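Local structure of adenylyl-sulfate kinase 1, chloroplastic (Arabidopsis thaliana, 3UIE) at residues 10-14 with 15-19; 72-76 with 77-81. The protein catalyses the ATP-dependent phosphorylation of adenosine 5'-phosphosulfate to 3'-phosphoadenylyl sulfate, the activated form of sulfate, in the chloroplast. All blocks are in the same frame, centred on the assembly; numbering follows the deposited sequence. Where two conformers were deposited one is given.

Contact 1: 10-14 with 15-19; sequences CSVEK and VDRQR
Asp16 reaches back to the start of its own helix and takes the backbone N-H of Glu13 on OD2, through the anti lone pair, at 2.8 Å from Glu13 N and with a nearly straight N-H...O angle of 166°. With CG anti to the carbonyl carbon (chi1 -61°), the carboxylate faces the preceding loop. A water donates both to this OD2 and to Ser11 O, while OD1 takes the salt bridge from Arg19, with Asp16 OD1 and Arg19 NH2 3.1 Å apart and the oxygen in the guanidinium plane. The carboxylate is thus gripped at both oxygens. Glu13 is the N-cap of helix 14-21, so Asp16, three residues on, supplies the half of a capping box in which the side chain accepts from the N-cap N-H; the Glu13 side chain does not return it but extends beside Val15, bringing Glu13 OE1 to 3.6 Å from Val15 CG2. Arg17 doubles back through its bend at chi3 (-73°), laying one guanidinium face over Glu13 O, 3.7 Å above the plane; Arg17 NH1 makes a weak bond to Val12 O at 3.3 Å, and NE binds Asp95 O. At the next residue, Gln18 N donates to Lys14 O at 2.9 Å, and Gln18 OE1 lies only 3.0 Å from Lys14 CE, held there by the backbone N-H of Gly25. Beyond this shell stands the second subunit of the homodimer: its Gln47 bonds to Ser11 OG, its Tyr50 OH bonds to Asp16 O, and its Cys43, the disulfide partner of Cys10, packs against that cysteine.

Contact 2: 72-76 with 77-81; sequences LSFKA and EDRAE. With ADX (adenosine-5'-phosphosulfate), chain D.
Lys75 holds the N-cap position of helix 76-95, and its carbonyl O receives the first full helical bond from Arg79 N (3.0 Å) and a weaker one from Asp78 N. The loop leading in holds an ST turn, in which Ser73 OG accepts from Lys75 N, and loop and helix start together form one wall of the APS pocket in this P-loop kinase fold. Asp78 OD2 fastens the loop with two bonds: Ser73 N arrives at 2.7 Å on the anti side, close to the carboxylate plane, and Ser73 OG donates at 2.8 Å from above that plane. OG sits between its backbone N and carbonyl carbon (chi1 73°), from where it can both accept from Lys75 and donate to Asp78. Leu72 lays its two methyls against Glu81 CG, whose carboxylate is salt-bridged to Arg84 and Arg85. Phe74 stacks one ring face, offset and nearly parallel, on the adenine of the bound APS, with ADX N7 3.5 Å above the ring centre; Arg65 adds a cation-pi contact. Arg79, extended from CG to NE, runs alongside the loop with a weak bond from NE to Phe74 O; Phe74 CD1 lies 4.1 Å above its guanidinium plane. The guanidinium spans both ends of the substrate: Arg79 NH2 lies 2.7 Å from ADX N1 on the adenine edge, and Arg79 NH1 donates to the sulfate oxygen ADX O2B at 2.9 Å.

How the contacts relate
From the first modelled residue the chain runs through contact 1, where the N-terminal segment turns straight into helix 14-21 before strand 26-31 and the P-loop are reached. It then passes through helix 38-51, strand 56-60 and helix 61-64 to contact 2, where the next loop enters helix 76-95. Contact 1 is complete well before contact 2 begins along the chain, so they neither nest nor cross. Each is the local start of a helix, and their centres lie about 35 Å apart, without touching. Contact 1 joins the N-terminal arm to the dimer interface, contact 2 joins the substrate pocket to helix 76-95, whose far end at Asp95 meets contact 1.

Contact 1: 10-14 with 15-19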
loop_
_atom_site.group_PDB
_atom_site.type_symbol
_atom_site.label_atom_id
_atom_site.label_comp_id
_atom_site.label_asym_id
_atom_site.label_seq_id
_atom_site.Cartn_x
_atom_site.Cartn_y
_atom_site.Cartn_z
ATOM N N CYS A 10 -16.311 5.437 5.086
ATOM C CA CYS A 10 -17.179 4.662 4.203
ATOM C C CYS A 10 -17.793 3.455 4.918
ATOM O O CYS A 10 -17.209 2.915 5.859
ATOM C CB CYS A 10 -16.412 4.205 2.959
ATOM S SG CYS A 10 -17.427 3.296 1.777
ATOM N N SER A 11 -18.963 3.031 4.453
ATOM C CA SER A 11 -19.733 1.979 5.109
ATOM C C SER A 11 -19.051 0.609 5.097
ATOM O O SER A 11 -19.309 -0.213 5.969
ATOM C CB SER A 11 -21.112 1.863 4.465
ATOM O OG SER A 11 -20.987 1.655 3.067
ATOM N N VAL A 12 -18.201 0.346 4.109
ATOM C CA VAL A 12 -17.513 -0.953 4.065
ATOM C C VAL A 12 -16.352 -0.990 5.052
ATOM O O VAL A 12 -15.381 -0.247 4.901
ATOM C CB VAL A 12 -16.993 -1.257 2.652
ATOM C CG1 VAL A 12 -16.325 -2.622 2.607
ATOM C CG2 VAL A 12 -18.139 -1.204 1.664
ATOM N N GLU A 13 -16.444 -1.882 6.039
ATOM C CA GLU A 13 -15.465 -1.957 7.132
ATOM C C GLU A 13 -14.420 -3.045 6.919
ATOM O O GLU A 13 -14.576 -3.915 6.070
ATOM C CB GLU A 13 -16.184 -2.229 8.454
ATOM C CG GLU A 13 -17.139 -1.141 8.909
ATOM C CD GLU A 13 -17.781 -1.452 10.249
ATOM O OE1 GLU A 13 -17.166 -2.182 11.054
ATOM O OE2 GLU A 13 -18.906 -0.969 10.498
ATOM N N LYS A 14 -13.359 -3.012 7.720
ATOM C CA LYS A 14 -12.358 -4.070 7.682
ATOM C C LYS A 14 -12.997 -5.441 7.883
ATOM O O LYS A 14 -12.638 -6.400 7.190
ATOM C CB LYS A 14 -11.280 -3.825 8.734
ATOM C CG LYS A 14 -10.178 -4.873 8.790
ATOM C CD LYS A 14 -9.165 -4.431 9.841
ATOM C CE LYS A 14 -8.280 -5.569 10.309
ATOM N NZ LYS A 14 -7.892 -5.367 11.733
ATOM N N VAL A 15 -13.956 -5.538 8.805
ATOM C CA VAL A 15 -14.606 -6.823 9.067
ATOM C C VAL A 15 -15.418 -7.316 7.883
ATOM O O VAL A 15 -15.591 -8.524 7.715
ATOM C CB VAL A 15 -15.491 -6.820 10.331
ATOM C CG1 VAL A 15 -14.623 -6.859 11.582
ATOM C CG2 VAL A 15 -16.426 -5.609 10.338
ATOM N N ASP A 16 -15.921 -6.390 7.063
ATOM C CA ASP A 16 -16.627 -6.789 5.853
ATOM C C ASP A 16 -15.649 -7.379 4.841
ATOM O O ASP A 16 -15.933 -8.395 4.204
ATOM C CB ASP A 16 -17.403 -5.605 5.237
ATOM C CG ASP A 16 -18.455 -5.056 6.176
ATOM O OD1 ASP A 16 -19.272 -5.852 6.689
ATOM O OD2 ASP A 16 -18.444 -3.836 6.421
ATOM N N ARG A 17 -14.489 -6.750 4.683
ATOM C CA ARG A 17 -13.485 -7.288 3.772
ATOM C C ARG A 17 -12.980 -8.648 4.281
ATOM O O ARG A 17 -12.709 -9.561 3.500
ATOM C CB ARG A 17 -12.328 -6.296 3.598
ATOM C CG ARG A 17 -12.735 -5.015 2.840
ATOM C CD ARG A 17 -11.562 -4.047 2.668
ATOM N NE ARG A 17 -11.179 -3.368 3.908
ATOM C CZ ARG A 17 -11.729 -2.226 4.313
ATOM N NH1 ARG A 17 -12.681 -1.675 3.574
ATOM N NH2 ARG A 17 -11.345 -1.638 5.450
ATOM N N GLN A 18 -12.886 -8.790 5.591
ATOM C CA GLN A 18 -12.389 -10.048 6.163
ATOM C C GLN A 18 -13.410 -11.157 5.933
ATOM O O GLN A 18 -13.059 -12.285 5.592
ATOM C CB GLN A 18 -12.065 -9.852 7.637
ATOM C CG GLN A 18 -10.778 -9.064 7.784
ATOM C CD GLN A 18 -10.339 -8.836 9.210
ATOM O OE1 GLN A 18 -9.258 -8.299 9.441
ATOM N NE2 GLN A 18 -11.180 -9.218 10.175
ATOM N N ARG A 19 -14.683 -10.805 6.070
ATOM C CA ARG A 19 -15.777 -11.724 5.816
ATOM C C ARG A 19 -15.764 -12.208 4.361
ATOM O O ARG A 19 -16.001 -13.378 4.079
ATOM C CB ARG A 19 -17.098 -11.019 6.121
ATOM C CG ARG A 19 -18.296 -11.927 6.215
ATOM C CD ARG A 19 -19.361 -11.280 7.085
ATOM N NE ARG A 19 -19.626 -9.902 6.686
ATOM C CZ ARG A 19 -20.458 -9.567 5.709
ATOM N NH1 ARG A 19 -21.091 -10.520 5.034
ATOM N NH2 ARG A 19 -20.656 -8.287 5.401
HETATM O O HOH W 1 -20.621 -2.371 7.338
HETATM O O HOH W 2 -12.489 0.964 6.093
HETATM O O HOH W 3 -13.943 -3.258 11.066
HETATM O O HOH W 4 -9.394 -8.343 12.649
#

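Contact 2: 72-76 with 77-81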
loop_
_atom_site.group_PDB
_atom_site.type_symbol
_atom_site.label_atom_id
_atom_site.label_comp_id
_atom_site.label_asym_id
_atom_site.label_seq_id
_atom_site.Cartn_x
_atom_site.Cartn_y
_atom_site.Cartn_z
ATOM N N LEU A 72 14.972 6.868 -1.456
ATOM C CA LEU A 72 15.698 6.649 -0.201
ATOM C C LEU A 72 17.053 5.987 -0.389
ATOM O O LEU A 72 17.208 5.092 -1.213
ATOM C CB LEU A 72 14.856 5.793 0.745
ATOM C CG LEU A 72 13.525 6.449 1.105
ATOM C CD1 LEU A 72 12.791 5.598 2.126
ATOM C CD2 LEU A 72 13.781 7.839 1.642
ATOM N N SER A 73 18.027 6.428 0.399
ATOM C CA SER A 73 19.356 5.830 0.401
ATOM C C SER A 73 19.454 4.812 1.541
ATOM O O SER A 73 18.437 4.319 2.036
ATOM C CB SER A 73 20.410 6.910 0.600
ATOM O OG SER A 73 20.397 7.385 1.944
ATOM N N PHE A 74 20.678 4.512 1.961
ATOM C CA PHE A 74 20.889 3.611 3.093
ATOM C C PHE A 74 21.496 4.312 4.299
ATOM O O PHE A 74 21.854 3.671 5.282
ATOM C CB PHE A 74 21.715 2.392 2.679
ATOM C CG PHE A 74 20.988 1.469 1.748
ATOM C CD1 PHE A 74 20.233 0.418 2.241
ATOM C CD2 PHE A 74 21.045 1.662 0.379
ATOM C CE1 PHE A 74 19.554 -0.425 1.374
ATOM C CE2 PHE A 74 20.375 0.819 -0.489
ATOM C CZ PHE A 74 19.629 -0.220 0.008
ATOM N N LYS A 75 21.599 5.634 4.230
ATOM C CA LYS A 75 21.954 6.405 5.415
ATOM C C LYS A 75 20.940 6.065 6.504
ATOM O O LYS A 75 19.821 5.660 6.204
ATOM C CB LYS A 75 21.929 7.898 5.102
ATOM C CG LYS A 75 22.883 8.296 3.991
ATOM C CD LYS A 75 22.579 9.688 3.475
ATOM C CE LYS A 75 23.269 9.945 2.143
ATOM N NZ LYS A 75 22.856 11.251 1.556
ATOM N N ALA A 76 21.324 6.224 7.765
ATOM C CA ALA A 76 20.473 5.776 8.864
ATOM C C ALA A 76 19.091 6.419 8.810
ATOM O O ALA A 76 18.078 5.762 9.045
ATOM C CB ALA A 76 21.143 6.056 10.210
ATOM N N GLU A 77 19.045 7.708 8.505
ATOM C CA GLU A 77 17.765 8.414 8.489
ATOM C C GLU A 77 16.859 7.877 7.382
ATOM O O GLU A 77 15.632 7.894 7.505
ATOM C CB GLU A 77 17.967 9.923 8.324
ATOM C CG GLU A 77 19.115 10.492 9.143
ATOM C CD GLU A 77 20.473 10.158 8.547
ATOM O OE1 GLU A 77 20.548 9.966 7.315
ATOM O OE2 GLU A 77 21.463 10.086 9.303
ATOM N N ASP A 78 17.470 7.412 6.298
ATOM C CA ASP A 78 16.709 6.917 5.160
ATOM C C ASP A 78 16.240 5.492 5.410
ATOM O O ASP A 78 15.196 5.090 4.903
ATOM C CB ASP A 78 17.520 7.017 3.863
ATOM C CG ASP A 78 17.459 8.413 3.234
ATOM O OD1 ASP A 78 17.021 9.368 3.913
ATOM O OD2 ASP A 78 17.851 8.553 2.056
ATOM N N ARG A 79 17.004 4.728 6.190
ATOM C CA ARG A 79 16.540 3.415 6.636
ATOM C C ARG A 79 15.301 3.568 7.524
ATOM O O ARG A 79 14.335 2.819 7.393
ATOM C CB ARG A 79 17.631 2.654 7.399
ATOM C CG ARG A 79 18.771 2.122 6.535
ATOM C CD ARG A 79 19.649 1.182 7.351
ATOM N NE ARG A 79 20.973 0.971 6.776
ATOM C CZ ARG A 79 21.383 -0.168 6.222
ATOM N NH1 ARG A 79 20.563 -1.212 6.149
ATOM N NH2 ARG A 79 22.621 -0.260 5.741
ATOM N N ALA A 80 15.330 4.543 8.428
ATOM C CA ALA A 80 14.183 4.808 9.292
ATOM C C ALA A 80 12.938 5.196 8.473
ATOM O O ALA A 80 11.828 4.718 8.737
ATOM C CB ALA A 80 14.521 5.893 10.312
ATOM N N GLU A 81 13.118 6.063 7.479
ATOM C CA GLU A 81 12.011 6.471 6.616
ATOM C C GLU A 81 11.511 5.297 5.770
ATOM O O GLU A 81 10.310 5.126 5.578
ATOM C CB GLU A 81 12.428 7.641 5.713
ATOM C CG GLU A 81 11.335 8.126 4.774
ATOM C CD GLU A 81 10.143 8.731 5.496
ATOM O OE1 GLU A 81 10.143 8.824 6.747
ATOM O OE2 GLU A 81 9.194 9.119 4.788
HETATM S SB ADX D . 16.606 -1.504 5.290
HETATM O O1B ADX D . 16.319 -0.168 4.848
HETATM O O2B ADX D . 17.695 -1.447 6.292
HETATM O O3B ADX D . 15.430 -2.131 5.925
HETATM P PA ADX D . 16.219 -2.990 2.974
HETATM O O1A ADX D . 15.143 -2.032 2.534
HETATM O O2A ADX D . 15.657 -4.359 3.323
HETATM O O3A ADX D . 17.096 -2.358 4.147
HETATM O "O5'" ADX D . 17.227 -3.128 1.769
HETATM C "C5'" ADX D . 18.181 -4.147 1.783
HETATM C "C4'" ADX D . 18.683 -4.552 0.497
HETATM O "O4'" ADX D . 19.401 -3.470 -0.088
HETATM C "C3'" ADX D . 19.638 -5.674 0.685
HETATM O "O3'" ADX D . 19.205 -6.758 -0.076
HETATM C "C2'" ADX D . 20.858 -5.258 0.125
HETATM O "O2'" ADX D . 21.030 -6.037 -1.011
HETATM C "C1'" ADX D . 20.717 -3.860 -0.335
HETATM N N9 ADX D . 21.705 -2.992 0.248
HETATM C C8 ADX D . 22.432 -2.063 -0.415
HETATM N N7 ADX D . 23.190 -1.391 0.471
HETATM C C5 ADX D . 22.943 -1.896 1.698
HETATM C C6 ADX D . 23.427 -1.613 2.990
HETATM N N6 ADX D . 24.386 -0.572 3.180
HETATM N N1 ADX D . 22.978 -2.329 4.052
HETATM C C2 ADX D . 22.067 -3.301 3.878
HETATM N N3 ADX D . 21.581 -3.596 2.650
HETATM C C4 ADX D . 21.993 -2.917 1.557
#